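Local structure of ribonuclease J (Methanolobus psychrophilus R15, 5HAB) at residues Y412-L420 with Y441-Y450. The protein probably degrades RNA as an exoribonuclease of the metallo-beta-lactamase and beta-CASP family, and is seen here with RNA bound. The protein carries 1 engineered substitution. Sequence-based numbering, arbitrary orientation.
With SO4 (sulfate ion), chain K.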
loop_
_atom_site.group_PDB
_atom_site.type_symbol
_atom_site.label_atom_id
_atom_site.label_comp_id
_atom_site.label_asym_id
_atom_site.label_seq_id
_atom_site.Cartn_x
_atom_site.Cartn_y
_atom_site.Cartn_z
ATOM N N TYR B 412 -14.945 13.040 9.537
ATOM C CA TYR B 412 -13.978 13.209 8.460
ATOM C C TYR B 412 -13.507 14.662 8.442
ATOM O O TYR B 412 -13.946 15.469 9.261
ATOM C CB TYR B 412 -14.582 12.816 7.106
ATOM C CG TYR B 412 -14.712 11.325 6.891
ATOM C CD1 TYR B 412 -14.530 10.434 7.940
ATOM C CD2 TYR B 412 -15.000 10.806 5.633
ATOM C CE1 TYR B 412 -14.646 9.067 7.748
ATOM C CE2 TYR B 412 -15.113 9.439 5.431
ATOM C CZ TYR B 412 -14.938 8.576 6.493
ATOM O OH TYR B 412 -15.052 7.217 6.305
ATOM N N ARG B 413 -12.617 14.985 7.513
ATOM C CA ARG B 413 -12.007 16.311 7.442
ATOM C C ARG B 413 -13.034 17.448 7.403
ATOM O O ARG B 413 -12.911 18.414 8.153
ATOM C CB ARG B 413 -11.053 16.390 6.236
ATOM C CG ARG B 413 -10.343 17.730 6.100
ATOM C CD ARG B 413 -9.383 17.802 4.907
ATOM N NE ARG B 413 -8.460 16.666 4.845
ATOM C CZ ARG B 413 -8.325 15.848 3.803
ATOM N NH1 ARG B 413 -9.063 16.018 2.712
ATOM N NH2 ARG B 413 -7.447 14.853 3.856
ATOM N N GLU B 414 -14.046 17.338 6.549
ATOM C CA GLU B 414 -15.007 18.428 6.379
ATOM C C GLU B 414 -15.957 18.548 7.570
ATOM O O GLU B 414 -16.475 19.634 7.862
ATOM C CB GLU B 414 -15.805 18.243 5.085
ATOM C CG GLU B 414 -14.942 18.157 3.833
ATOM C CD GLU B 414 -13.920 19.273 3.751
ATOM O OE1 GLU B 414 -14.299 20.441 3.969
ATOM O OE2 GLU B 414 -12.742 18.987 3.452
ATOM N N ASP B 415 -16.190 17.432 8.252
ATOM C CA ASP B 415 -16.936 17.457 9.505
ATOM C C ASP B 415 -16.187 18.307 10.532
ATOM O O ASP B 415 -16.780 19.142 11.223
ATOM C CB ASP B 415 -17.151 16.039 10.029
ATOM C CG ASP B 415 -17.928 15.177 9.055
ATOM O OD1 ASP B 415 -19.030 15.594 8.649
ATOM O OD2 ASP B 415 -17.432 14.089 8.684
ATOM N N HIS B 416 -14.875 18.109 10.611
ATOM C CA HIS B 416 -14.038 18.924 11.487
ATOM C C HIS B 416 -14.016 20.374 11.045
ATOM O O HIS B 416 -13.992 21.279 11.873
ATOM C CB HIS B 416 -12.616 18.373 11.541
ATOM C CG HIS B 416 -12.468 17.198 12.453
ATOM N ND1 HIS B 416 -12.694 17.284 13.810
ATOM C CD2 HIS B 416 -12.120 15.911 12.206
ATOM C CE1 HIS B 416 -12.490 16.101 14.361
ATOM N NE2 HIS B 416 -12.140 15.251 13.412
ATOM N N TRP B 417 -14.025 20.584 9.733
ATOM C CA TRP B 417 -14.072 21.923 9.155
ATOM C C TRP B 417 -15.299 22.688 9.658
ATOM O O TRP B 417 -15.195 23.807 10.183
ATOM C CB TRP B 417 -14.082 21.820 7.627
ATOM C CG TRP B 417 -14.143 23.119 6.904
ATOM C CD1 TRP B 417 -15.248 23.709 6.370
ATOM C CD2 TRP B 417 -13.040 23.977 6.596
ATOM N NE1 TRP B 417 -14.906 24.893 5.763
ATOM C CE2 TRP B 417 -13.557 25.082 5.888
ATOM C CE3 TRP B 417 -11.669 23.925 6.860
ATOM C CZ2 TRP B 417 -12.750 26.122 5.438
ATOM C CZ3 TRP B 417 -10.869 24.960 6.410
ATOM C CH2 TRP B 417 -11.411 26.044 5.709
ATOM N N GLU B 418 -16.463 22.063 9.524
ATOM C CA GLU B 418 -17.706 22.698 9.939
ATOM C C GLU B 418 -17.802 22.846 11.461
ATOM O O GLU B 418 -18.323 23.847 11.958
ATOM C CB GLU B 418 -18.900 21.915 9.390
ATOM C CG GLU B 418 -18.947 21.928 7.862
ATOM C CD GLU B 418 -20.318 21.603 7.305
ATOM O OE1 GLU B 418 -20.487 21.690 6.069
ATOM O OE2 GLU B 418 -21.227 21.271 8.097
ATOM N N LEU B 419 -17.295 21.864 12.201
ATOM C CA LEU B 419 -17.248 21.974 13.661
ATOM C C LEU B 419 -16.432 23.202 14.060
ATOM O O LEU B 419 -16.825 23.981 14.934
ATOM C CB LEU B 419 -16.649 20.715 14.291
ATOM C CG LEU B 419 -16.462 20.758 15.813
ATOM C CD1 LEU B 419 -17.799 20.901 16.516
ATOM C CD2 LEU B 419 -15.733 19.526 16.313
ATOM N N LEU B 420 -15.292 23.363 13.399
ATOM C CA LEU B 420 -14.399 24.479 13.648
ATOM C C LEU B 420 -15.098 25.795 13.320
ATOM O O LEU B 420 -14.920 26.791 14.021
ATOM C CB LEU B 420 -13.123 24.318 12.820
ATOM C CG LEU B 420 -11.789 24.609 13.498
ATOM C CD1 LEU B 420 -11.771 23.997 14.885
ATOM C CD2 LEU B 420 -10.662 24.034 12.663
ATOM N N TYR B 441 -4.731 16.748 11.190
ATOM C CA TYR B 441 -5.651 17.719 11.767
ATOM C C TYR B 441 -5.065 19.122 11.675
ATOM O O TYR B 441 -5.771 20.072 11.345
ATOM C CB TYR B 441 -5.993 17.406 13.235
ATOM C CG TYR B 441 -7.060 18.352 13.731
ATOM C CD1 TYR B 441 -6.730 19.605 14.244
ATOM C CD2 TYR B 441 -8.402 18.022 13.622
ATOM C CE1 TYR B 441 -7.711 20.491 14.655
ATOM C CE2 TYR B 441 -9.389 18.892 14.050
ATOM C CZ TYR B 441 -9.037 20.128 14.558
ATOM O OH TYR B 441 -10.015 21.002 14.964
ATOM N N ILE B 442 -3.774 19.231 11.966
ATOM C CA ILE B 442 -3.065 20.503 11.991
ATOM C C ILE B 442 -3.140 21.173 10.632
ATOM O O ILE B 442 -3.379 22.379 10.546
ATOM C CB ILE B 442 -1.595 20.302 12.424
ATOM C CG1 ILE B 442 -1.498 20.091 13.937
ATOM C CG2 ILE B 442 -0.719 21.472 11.965
ATOM C CD1 ILE B 442 -0.155 19.572 14.389
ATOM N N GLN B 443 -2.945 20.397 9.566
ATOM C CA GLN B 443 -3.015 20.994 8.227
ATOM C C GLN B 443 -4.430 21.504 7.921
ATOM O O GLN B 443 -4.613 22.639 7.420
ATOM C CB GLN B 443 -2.544 19.996 7.167
ATOM C CG GLN B 443 -1.045 19.724 7.277
ATOM C CD GLN B 443 -0.528 18.743 6.247
ATOM O OE1 GLN B 443 -1.029 17.624 6.123
ATOM N NE2 GLN B 443 0.491 19.161 5.501
ATOM N N MET B 444 -5.428 20.686 8.247
ATOM C CA MET B 444 -6.811 21.154 8.109
ATOM C C MET B 444 -7.080 22.460 8.889
ATOM O O MET B 444 -7.659 23.405 8.354
ATOM C CB MET B 444 -7.784 20.061 8.560
ATOM C CG MET B 444 -9.258 20.390 8.354
ATOM S SD MET B 444 -9.983 21.431 9.647
ATOM C CE MET B 444 -9.669 20.436 11.102
ATOM N N ALA B 445 -6.650 22.515 10.146
ATOM C CA ALA B 445 -6.920 23.668 11.001
ATOM C C ALA B 445 -6.195 24.910 10.501
ATOM O O ALA B 445 -6.720 26.021 10.594
ATOM C CB ALA B 445 -6.526 23.372 12.446
ATOM N N GLU B 446 -4.987 24.725 9.980
ATOM C CA GLU B 446 -4.269 25.834 9.360
ATOM C C GLU B 446 -5.063 26.376 8.179
ATOM O O GLU B 446 -5.154 27.593 8.004
ATOM C CB GLU B 446 -2.869 25.408 8.906
ATOM C CG GLU B 446 -1.901 25.138 10.051
ATOM C CD GLU B 446 -0.563 24.602 9.571
ATOM O OE1 GLU B 446 0.458 24.847 10.244
ATOM O OE2 GLU B 446 -0.532 23.919 8.528
ATOM N N ASP B 447 -5.660 25.490 7.382
ATOM C CA ASP B 447 -6.541 25.972 6.310
ATOM C C ASP B 447 -7.701 26.797 6.878
ATOM O O ASP B 447 -8.194 27.708 6.224
ATOM C CB ASP B 447 -7.092 24.815 5.476
ATOM C CG ASP B 447 -6.042 24.177 4.596
ATOM O OD1 ASP B 447 -4.958 24.777 4.432
ATOM O OD2 ASP B 447 -6.304 23.074 4.068
ATOM N N ALA B 448 -8.118 26.491 8.104
ATOM C CA ALA B 448 -9.249 27.179 8.716
ATOM C C ALA B 448 -8.815 28.478 9.396
ATOM O O ALA B 448 -9.627 29.151 10.025
ATOM C CB ALA B 448 -9.950 26.270 9.722
ATOM N N GLY B 449 -7.534 28.817 9.289
ATOM C CA GLY B 449 -7.039 30.061 9.858
ATOM C C GLY B 449 -6.238 29.955 11.146
ATOM O O GLY B 449 -5.738 30.960 11.643
ATOM N N TYR B 450 -6.104 28.750 11.697
ATOM C CA TYR B 450 -5.351 28.582 12.943
ATOM C C TYR B 450 -3.851 28.478 12.694
ATOM O O TYR B 450 -3.412 28.156 11.590
ATOM C CB TYR B 450 -5.870 27.365 13.713
ATOM C CG TYR B 450 -7.263 27.604 14.242
ATOM C CD1 TYR B 450 -8.379 27.436 13.428
ATOM C CD2 TYR B 450 -7.461 28.044 15.540
ATOM C CE1 TYR B 450 -9.655 27.680 13.906
ATOM C CE2 TYR B 450 -8.729 28.290 16.025
ATOM C CZ TYR B 450 -9.821 28.109 15.206
ATOM O OH TYR B 450 -11.084 28.351 15.700
HETATM S S SO4 K . -6.688 13.633 0.234
HETATM O O1 SO4 K . -6.370 12.710 -0.850
HETATM O O2 SO4 K . -7.633 14.643 -0.240
HETATM O O3 SO4 K . -7.281 12.888 1.340
HETATM O O4 SO4 K . -5.463 14.288 0.690
HETATM O O HOH W 1 -12.512 20.260 14.394
#
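Met444 is the knob of this helix pair, set in a hole made by Arg413, His416, Trp417 and Leu420. Its CG stands anti to the backbone N and lies 3.7 Å from Arg413 CG. Bends at chi2 and chi3 then turn SD and CE to other walls. SD touches Leu420 CD2 and stands at the edge of the Trp417 six-membered ring, a Met-aromatic contact. CE ends 3.6 Å from His416 CB and, within its own helix, lies over the Tyr441 face near the rim.

Packing continues toward the end of the second helix. Trp417 CZ3 reaches Ala448 CB at 3.7 Å. Separately, CH2 brings the indole edge to Asp447 O. Leu420 sets CD2 against Ala448 CB and CG 3.8 Å from Tyr450 CE1. A Schellman motif at Gly449 ends this helix, and Tyr450 OH bonds to Pro425 O.

The helices, 413-423 and 435-447, flank strand 427-431 in sequence; their segments 413-420 and 441-447 cross at -45°. Leu420 and Tyr441 both pack on Val428 of that strand, an outermost one of its mixed sheet within the chain. Arg400 of the second subunit makes a cation-pi contact with Trp417.

The aromatic pair is T-shaped. Tyr441 directs its CE2 edge at the His416 face, with the planes at 86°. One water ties the same two residues together: it donates to His416 O and bonds His416 ND1 and Tyr441 OH.

Arg413 NH2 gives a nearly straight bond (176°) to sulfate O3, in the guanidinium plane. Lys395 of the second subunit holds the same ion, probably from the crystallisation liquor.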